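Local coordinates for protein Mypaa.01249.c (Mycobacterium paratuberculosis, PDB 3RD5) that is of unknown physiological function but probably acts as an oxidoreductase of the short-chain dehydrogenase/reductase family, at residues 74-77 and 78-81; 117-120 and 121-124; 4-7 and 8-12; 235-238 and 239-243. All coordinates share one frame; numbering follows the deposited sequence. Where two conformers were deposited one is given.

Contact 1. Residues 74-77 and 78-81; sequences LSSV and RRFA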
# COMPACT_ATOMS: atom_id res chain seq x y z
N LEU A 74 16.24 -1.45 -1.92
CA LEU A 74 15.90 -0.46 -2.93
C LEU A 74 16.41 -0.79 -4.32
O LEU A 74 15.81 -0.38 -5.33
CB LEU A 74 16.33 0.95 -2.48
CG LEU A 74 15.60 1.54 -1.29
CD1 LEU A 74 16.29 2.84 -0.83
CD2 LEU A 74 14.13 1.83 -1.66
N SER A 75 17.52 -1.53 -4.44
CA SER A 75 17.98 -1.95 -5.76
C SER A 75 17.02 -2.91 -6.45
O SER A 75 16.83 -2.83 -7.66
CB SER A 75 19.39 -2.54 -5.71
OG SER A 75 19.45 -3.85 -5.14
N SER A 76 16.37 -3.76 -5.66
CA SER A 76 15.33 -4.63 -6.15
C SER A 76 14.06 -3.84 -6.54
O SER A 76 13.47 -4.13 -7.58
CB SER A 76 14.95 -5.62 -5.04
OG SER A 76 13.93 -6.49 -5.52
N VAL A 77 13.67 -2.87 -5.73
CA VAL A 77 12.56 -1.99 -6.08
C VAL A 77 12.80 -1.37 -7.46
O VAL A 77 11.90 -1.34 -8.30
CB VAL A 77 12.32 -0.91 -5.01
CG1 VAL A 77 11.20 0.12 -5.44
CG2 VAL A 77 11.96 -1.57 -3.65
N ARG A 78 14.00 -0.85 -7.68
CA ARG A 78 14.36 -0.19 -8.94
C ARG A 78 14.32 -1.14 -10.13
O ARG A 78 13.77 -0.80 -11.19
CB ARG A 78 15.74 0.47 -8.83
CG ARG A 78 15.75 1.69 -7.95
CD ARG A 78 17.08 2.47 -8.04
NE ARG A 78 16.83 3.84 -7.63
CZ ARG A 78 16.41 4.81 -8.43
NH1 ARG A 78 16.26 4.63 -9.75
NH2 ARG A 78 16.20 6.00 -7.92
N ARG A 79 14.87 -2.33 -9.96
CA ARG A 79 14.88 -3.34 -11.03
C ARG A 79 13.43 -3.74 -11.39
O ARG A 79 13.06 -3.84 -12.57
CB ARG A 79 15.71 -4.53 -10.58
CG ARG A 79 17.21 -4.33 -10.67
CD ARG A 79 17.97 -5.66 -10.53
NE ARG A 79 17.61 -6.42 -9.33
CZ ARG A 79 18.12 -6.26 -8.11
NH1 ARG A 79 19.07 -5.36 -7.88
NH2 ARG A 79 17.70 -7.03 -7.11
N PHE A 80 12.60 -3.94 -10.37
CA PHE A 80 11.21 -4.30 -10.60
C PHE A 80 10.47 -3.19 -11.33
O PHE A 80 9.79 -3.41 -12.34
CB PHE A 80 10.48 -4.65 -9.29
CG PHE A 80 9.00 -4.75 -9.49
CD1 PHE A 80 8.44 -5.89 -10.06
CD2 PHE A 80 8.16 -3.69 -9.20
CE1 PHE A 80 7.08 -5.95 -10.34
CE2 PHE A 80 6.80 -3.76 -9.49
CZ PHE A 80 6.27 -4.90 -10.06
N ALA A 81 10.60 -1.96 -10.85
CA ALA A 81 9.91 -0.85 -11.49
C ALA A 81 10.31 -0.65 -12.93
O ALA A 81 9.45 -0.34 -13.77
CB ALA A 81 10.15 0.46 -10.69
O HOH W 1 19.56 -6.96 -4.93
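The amides of R78, R79, F80 and A81 bond back to the carbonyl oxygens of L74, S75, S76 and V77, four successive alpha-helical bonds, with A81 N 2.9 Å from V77 O. On one flank, R79 folds back over the preceding turn. Its CG lies beside its backbone N, and a bend at chi3 (-53°) turns the guanidinium toward the start of the helix. One face of that group then lies over S75 O and S76 CA. R79 NH2 comes within 3.5 Å of S76 CA. R79 NH1 makes a weak, bent bond to S75 OG (3.2 Å, 143° at the hydrogen). Water 1 bridges the same two side chains. It donates to S75 OG at 3.1 Å and accepts from R79 NH2 at 2.9 Å. The S75 hydroxyl also bonds to the D73 carboxylate just before the helix, which probably offers R79 a favourable charge nearby. S76 OG points elsewhere and bonds to D70 N. R78 takes another path. Its chain is extended, and R78 CG passes 3.3 Å from L74 O before the guanidinium leads away in the conformer given. V77 and F80 supply the buried side, where they meet helix 110-126. This is an amphipathic alpha-helix of the Rossmann fold, with its arginines on the outer side.

Contact 2. Residues 117-120 and 121-124; sequences LGHF and ALTN
N124 places its amide nitrogen over one face of the F120 ring, toward its CE2-CZ side, one helical turn back. N124 ND2 is 3.2 Å from F120 CE2 and 3.4 Å from F120 CZ. The amide and ring planes are 83° apart, so the amide meets the ring with its nitrogen and does not stack flat on it. F120 CG is anti to the backbone N (chi1 -180°), which swings the ring along the helix flank beside N124. N124 ND2 also hydrogen-bonds to T287 OG1. W278 meets the same phenylalanine edge-to-face, so F120 and N124 both face the C-terminal part of the chain. A second feature is the double load on H119 O. T123 N reaches it at 2.9 Å and T123 OG1 at 2.8 Å, from opposite faces of the carbonyl plane. T123 OG1 is also bonded by N92 ND2, so this buried hydroxyl is used twice. The H119 ring is held at both nitrogens, ND1 by N115 O and NE2 by T22 OG1, while L122 CD2 lies 4.5 Å from H119 CD2, at the ring edge. T22 starts the glycine-rich TGxxxGxG segment, and N92 is the first residue of the NNAG segment. Both segments are sequence motifs of short-chain dehydrogenases/reductases, and here helix 110-126 bonds to each within the Rossmann-type core.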
# COMPACT_ATOMS: atom_id res chain seq x y z
N LEU A 117 8.83 3.01 3.16
CA LEU A 117 9.90 3.51 2.28
C LEU A 117 10.03 2.77 0.97
O LEU A 117 10.23 3.38 -0.09
CB LEU A 117 11.26 3.58 3.00
CG LEU A 117 11.29 4.56 4.20
CD1 LEU A 117 12.52 4.31 5.13
CD2 LEU A 117 11.25 6.04 3.76
N GLY A 118 9.86 1.45 1.01
CA GLY A 118 9.96 0.70 -0.25
C GLY A 118 8.80 1.04 -1.20
O GLY A 118 8.99 1.15 -2.40
N HIS A 119 7.62 1.22 -0.64
CA HIS A 119 6.43 1.67 -1.39
C HIS A 119 6.56 3.10 -1.92
O HIS A 119 6.13 3.41 -3.03
CB HIS A 119 5.16 1.50 -0.57
CG HIS A 119 4.66 0.09 -0.51
ND1 HIS A 119 4.19 -0.48 0.66
CD2 HIS A 119 4.44 -0.83 -1.49
CE1 HIS A 119 3.74 -1.71 0.38
NE2 HIS A 119 3.93 -1.96 -0.91
N PHE A 120 7.18 3.97 -1.12
CA PHE A 120 7.45 5.34 -1.53
C PHE A 120 8.33 5.35 -2.78
O PHE A 120 8.02 6.04 -3.77
CB PHE A 120 8.15 6.06 -0.37
CG PHE A 120 8.49 7.50 -0.65
CD1 PHE A 120 7.58 8.49 -0.37
CD2 PHE A 120 9.70 7.86 -1.21
CE1 PHE A 120 7.86 9.83 -0.63
CE2 PHE A 120 9.99 9.20 -1.48
CZ PHE A 120 9.07 10.18 -1.21
N ALA A 121 9.43 4.61 -2.74
CA ALA A 121 10.31 4.52 -3.88
C ALA A 121 9.63 3.90 -5.08
O ALA A 121 9.71 4.43 -6.21
CB ALA A 121 11.56 3.68 -3.48
N LEU A 122 8.91 2.82 -4.85
CA LEU A 122 8.20 2.14 -5.94
C LEU A 122 7.24 3.09 -6.64
O LEU A 122 7.15 3.13 -7.90
CB LEU A 122 7.44 0.92 -5.43
CG LEU A 122 6.64 0.13 -6.45
CD1 LEU A 122 7.57 -0.46 -7.54
CD2 LEU A 122 5.80 -0.96 -5.75
N THR A 123 6.46 3.81 -5.85
CA THR A 123 5.44 4.71 -6.39
C THR A 123 6.07 5.84 -7.21
O THR A 123 5.65 6.12 -8.35
CB THR A 123 4.55 5.28 -5.27
OG1 THR A 123 3.94 4.21 -4.55
CG2 THR A 123 3.45 6.19 -5.89
N ASN A 124 7.14 6.45 -6.69
CA ASN A 124 7.77 7.53 -7.45
C ASN A 124 8.35 7.01 -8.76
O ASN A 124 8.34 7.73 -9.76
CB ASN A 124 8.90 8.20 -6.64
CG ASN A 124 8.39 9.20 -5.66
OD1 ASN A 124 7.36 9.86 -5.89
ND2 ASN A 124 9.15 9.36 -4.54

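Contact 3. Residues 4-7 and 8-12; sequences TGWT and AADLP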
# COMPACT_ATOMS: atom_id res chain seq x y z
N THR A 4 -27.91 -3.36 1.09
CA THR A 4 -26.77 -4.05 1.78
C THR A 4 -25.43 -3.45 1.35
O THR A 4 -25.33 -2.78 0.31
CB THR A 4 -26.75 -5.56 1.48
N GLY A 5 -24.39 -3.68 2.15
CA GLY A 5 -23.10 -3.10 1.85
C GLY A 5 -22.45 -3.63 0.56
O GLY A 5 -22.76 -4.70 0.06
N TRP A 6 -21.50 -2.84 0.05
CA TRP A 6 -20.75 -3.22 -1.15
C TRP A 6 -19.87 -4.41 -0.82
O TRP A 6 -19.26 -4.46 0.24
CB TRP A 6 -19.86 -2.05 -1.52
CG TRP A 6 -19.18 -2.16 -2.86
CD1 TRP A 6 -19.60 -1.61 -4.02
CD2 TRP A 6 -17.91 -2.78 -3.15
NE1 TRP A 6 -18.72 -1.88 -5.04
CE2 TRP A 6 -17.66 -2.58 -4.51
CE3 TRP A 6 -16.95 -3.46 -2.37
CZ2 TRP A 6 -16.52 -3.07 -5.13
CZ3 TRP A 6 -15.83 -3.94 -2.98
CH2 TRP A 6 -15.61 -3.73 -4.34
N THR A 7 -19.76 -5.34 -1.76
CA THR A 7 -18.84 -6.47 -1.63
C THR A 7 -18.14 -6.69 -2.96
O THR A 7 -18.46 -6.09 -3.98
CB THR A 7 -19.52 -7.81 -1.23
OG1 THR A 7 -20.28 -8.32 -2.33
CG2 THR A 7 -20.39 -7.64 0.02
N ALA A 8 -17.16 -7.59 -2.96
CA ALA A 8 -16.45 -7.88 -4.22
C ALA A 8 -17.35 -8.38 -5.35
O ALA A 8 -17.00 -8.23 -6.52
CB ALA A 8 -15.29 -8.90 -3.93
N ALA A 9 -18.54 -8.88 -5.01
CA ALA A 9 -19.52 -9.26 -6.02
C ALA A 9 -19.93 -8.08 -6.91
O ALA A 9 -20.40 -8.26 -8.04
CB ALA A 9 -20.75 -9.93 -5.38
N ASP A 10 -19.73 -6.87 -6.39
CA ASP A 10 -20.14 -5.64 -7.05
C ASP A 10 -19.00 -5.04 -7.88
O ASP A 10 -19.14 -3.97 -8.45
CB ASP A 10 -20.62 -4.62 -6.02
CG ASP A 10 -21.80 -5.14 -5.21
OD1 ASP A 10 -22.82 -5.57 -5.84
OD2 ASP A 10 -21.75 -5.11 -3.97
N LEU A 11 -17.85 -5.72 -7.95
CA LEU A 11 -16.75 -5.15 -8.73
C LEU A 11 -17.11 -4.94 -10.19
O LEU A 11 -17.70 -5.83 -10.81
CB LEU A 11 -15.52 -6.05 -8.70
CG LEU A 11 -14.52 -5.92 -7.63
CD1 LEU A 11 -13.54 -7.11 -7.71
CD2 LEU A 11 -13.77 -4.52 -7.63
N PRO A 12 -16.73 -3.79 -10.77
CA PRO A 12 -16.89 -3.60 -12.20
C PRO A 12 -15.83 -4.38 -13.00
O PRO A 12 -14.87 -4.93 -12.43
CB PRO A 12 -16.70 -2.10 -12.37
CG PRO A 12 -15.72 -1.76 -11.37
CD PRO A 12 -16.06 -2.63 -10.15
O HOH W 2 -19.18 -1.33 -7.97
O HOH W 3 -22.75 -7.23 -2.68
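T7 and D10 carry the direct hydrogen bonds. T7 N donates to D10 OD2 at 3.0 Å and nearly straight, 168° at the hydrogen, on the anti side of the carboxylate. D10 N returns a bond to T7 O at 2.8 Å, coming from above the carbonyl plane. A third bond runs from A9 N to T7 OG1 (3.2 Å) and closes an ST turn. The hydroxyl can accept it because T7 OG1 sits between its own backbone N and carbonyl carbon (chi1 72°). Two waters add bridges. Water 3 lies 2.7 Å from T7 OG1 and donates to D10 OD2. Water 2 takes the indole hydrogen of W6 NE1 at 3.0 Å and donates to D10 O, lying in the plane of the ring. The remaining contacts are apolar. D10 CB lies over the five-membered ring of W6 as a CH-pi contact, 3.8 Å from the centroid. L11 CD2 meets the six-membered ring at its edge, 3.9 Å from W6 CH2. Y237 meets this indole edge-to-face, and L11 O bonds to R39. Together these bonds close a short 3-10 turn near the N-terminus, before strand 18-22. D10 OD2 takes both the T7 amide and a water, which should favour its charged form, while the indole nitrogen is bonded to water and D10 CB covers part of one ring face.

Contact 4. Residues 235-238 and 239-243; sequences TLYA and ASQDL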
# COMPACT_ATOMS: atom_id res chain seq x y z
N THR A 235 -9.81 -2.81 0.11
CA THR A 235 -8.89 -2.44 -0.96
C THR A 235 -9.58 -2.43 -2.33
O THR A 235 -9.37 -1.52 -3.13
CB THR A 235 -7.71 -3.38 -1.02
OG1 THR A 235 -7.05 -3.42 0.25
CG2 THR A 235 -6.70 -2.96 -2.08
N LEU A 236 -10.41 -3.44 -2.57
CA LEU A 236 -11.09 -3.58 -3.86
C LEU A 236 -12.06 -2.43 -4.14
O LEU A 236 -12.20 -1.98 -5.27
CB LEU A 236 -11.78 -4.96 -3.92
CG LEU A 236 -10.84 -6.17 -4.03
CD1 LEU A 236 -11.58 -7.51 -3.73
CD2 LEU A 236 -10.14 -6.21 -5.41
N TYR A 237 -12.72 -1.94 -3.08
CA TYR A 237 -13.56 -0.76 -3.19
C TYR A 237 -12.72 0.48 -3.55
O TYR A 237 -13.01 1.20 -4.50
CB TYR A 237 -14.31 -0.56 -1.87
CG TYR A 237 -15.33 0.56 -1.81
CD1 TYR A 237 -14.92 1.85 -1.56
CD2 TYR A 237 -16.67 0.30 -1.90
CE1 TYR A 237 -15.85 2.89 -1.38
CE2 TYR A 237 -17.59 1.33 -1.72
CZ TYR A 237 -17.16 2.60 -1.46
OH TYR A 237 -18.10 3.61 -1.28
N ALA A 238 -11.60 0.69 -2.84
CA ALA A 238 -10.70 1.80 -3.16
C ALA A 238 -10.12 1.72 -4.57
O ALA A 238 -9.94 2.73 -5.24
CB ALA A 238 -9.57 1.90 -2.13
N ALA A 239 -9.87 0.50 -5.05
CA ALA A 239 -9.29 0.30 -6.39
C ALA A 239 -10.25 0.52 -7.52
O ALA A 239 -9.80 0.72 -8.65
CB ALA A 239 -8.70 -1.10 -6.50
N SER A 240 -11.56 0.47 -7.23
CA SER A 240 -12.57 0.41 -8.28
C SER A 240 -13.58 1.56 -8.33
O SER A 240 -14.22 1.73 -9.38
CB SER A 240 -13.31 -0.92 -8.21
OG SER A 240 -14.05 -1.05 -7.02
N GLN A 241 -13.82 2.24 -7.21
CA GLN A 241 -14.93 3.20 -7.13
C GLN A 241 -14.48 4.60 -7.46
O GLN A 241 -13.33 4.93 -7.34
CB GLN A 241 -15.57 3.15 -5.75
CG GLN A 241 -16.09 1.78 -5.35
CD GLN A 241 -17.07 1.18 -6.34
OE1 GLN A 241 -16.79 0.17 -7.07
NE2 GLN A 241 -18.24 1.80 -6.42
N ASP A 242 -15.44 5.45 -7.86
CA ASP A 242 -15.13 6.83 -8.27
C ASP A 242 -15.08 7.71 -7.04
O ASP A 242 -16.09 8.29 -6.63
CB ASP A 242 -16.20 7.36 -9.26
CG ASP A 242 -15.86 8.72 -9.79
OD1 ASP A 242 -14.79 9.27 -9.51
OD2 ASP A 242 -16.72 9.28 -10.51
N LEU A 243 -13.93 7.72 -6.37
CA LEU A 243 -13.73 8.37 -5.08
C LEU A 243 -12.88 9.62 -5.24
O LEU A 243 -11.95 9.64 -6.07
CB LEU A 243 -13.00 7.43 -4.11
CG LEU A 243 -13.78 6.18 -3.72
CD1 LEU A 243 -12.89 5.08 -3.16
CD2 LEU A 243 -14.84 6.55 -2.66
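Q241 CG sits almost exactly over the centre of the Y237 ring, 3.7 Å from the centroid and 8° off the ring normal. It is a CH-pi contact made by the aliphatic part of the glutamine. The two side chains cross at about a right angle. A bend at chi2 (-55°) turns the Q241 amide back toward S240. L243 also touches the tyrosine, its CD2 4.0 Å from Y237 CE1. L243 CD1 rests 3.9 Å from A238 CA. The backbone sets these positions. Y237 O takes two amides, Q241 N at 3.0 Å nearly in line with the carbonyl, and S240 N at 3.2 Å from well above its plane. The Q241 bond and, two residues earlier, that of A239 N to T235 O keep the i to i+4 pattern; S240 N to Y237 O is an i to i+3 bond. S240 OG lies 2.7 Å from L236 O and 3.0 Å from Q241 OE1, and its single hydroxyl proton may serve either one. Further out, V249 of strand 248-251 lies against Y237, A238 and L243. R133 bonds to A238 O and Q241 O, two carbonyls at the helix end. R191 forms a salt bridge with D242 and also bonds to L243 O. D242 is the centre of an inverse gamma turn. The whole is the C-terminal end of helix 226-240, where the chain unwinds and heads for strand 248-251 of the Rossmann-fold sheet.

Along the chain the order is contact 3, contact 1, contact 2, contact 4. They form two pairs on opposite sides of the chain's centre. Contacts 1 and 2 have centres 10 Å apart and touch: helix 74-82 packs on helix 110-126 through L74 on A121 and V77 and F80 on L122. Contacts 3 and 4 also have centres 10 Å apart. There the N-terminal segment lies on the end of helix 226-240, W6 and L11 against Y237, S240 and Q241. Between the pairs the centres are 21 to 34 Å apart. One pair joins neighbouring helices of the Rossmann core; the other fastens the chain's beginning to a later helix.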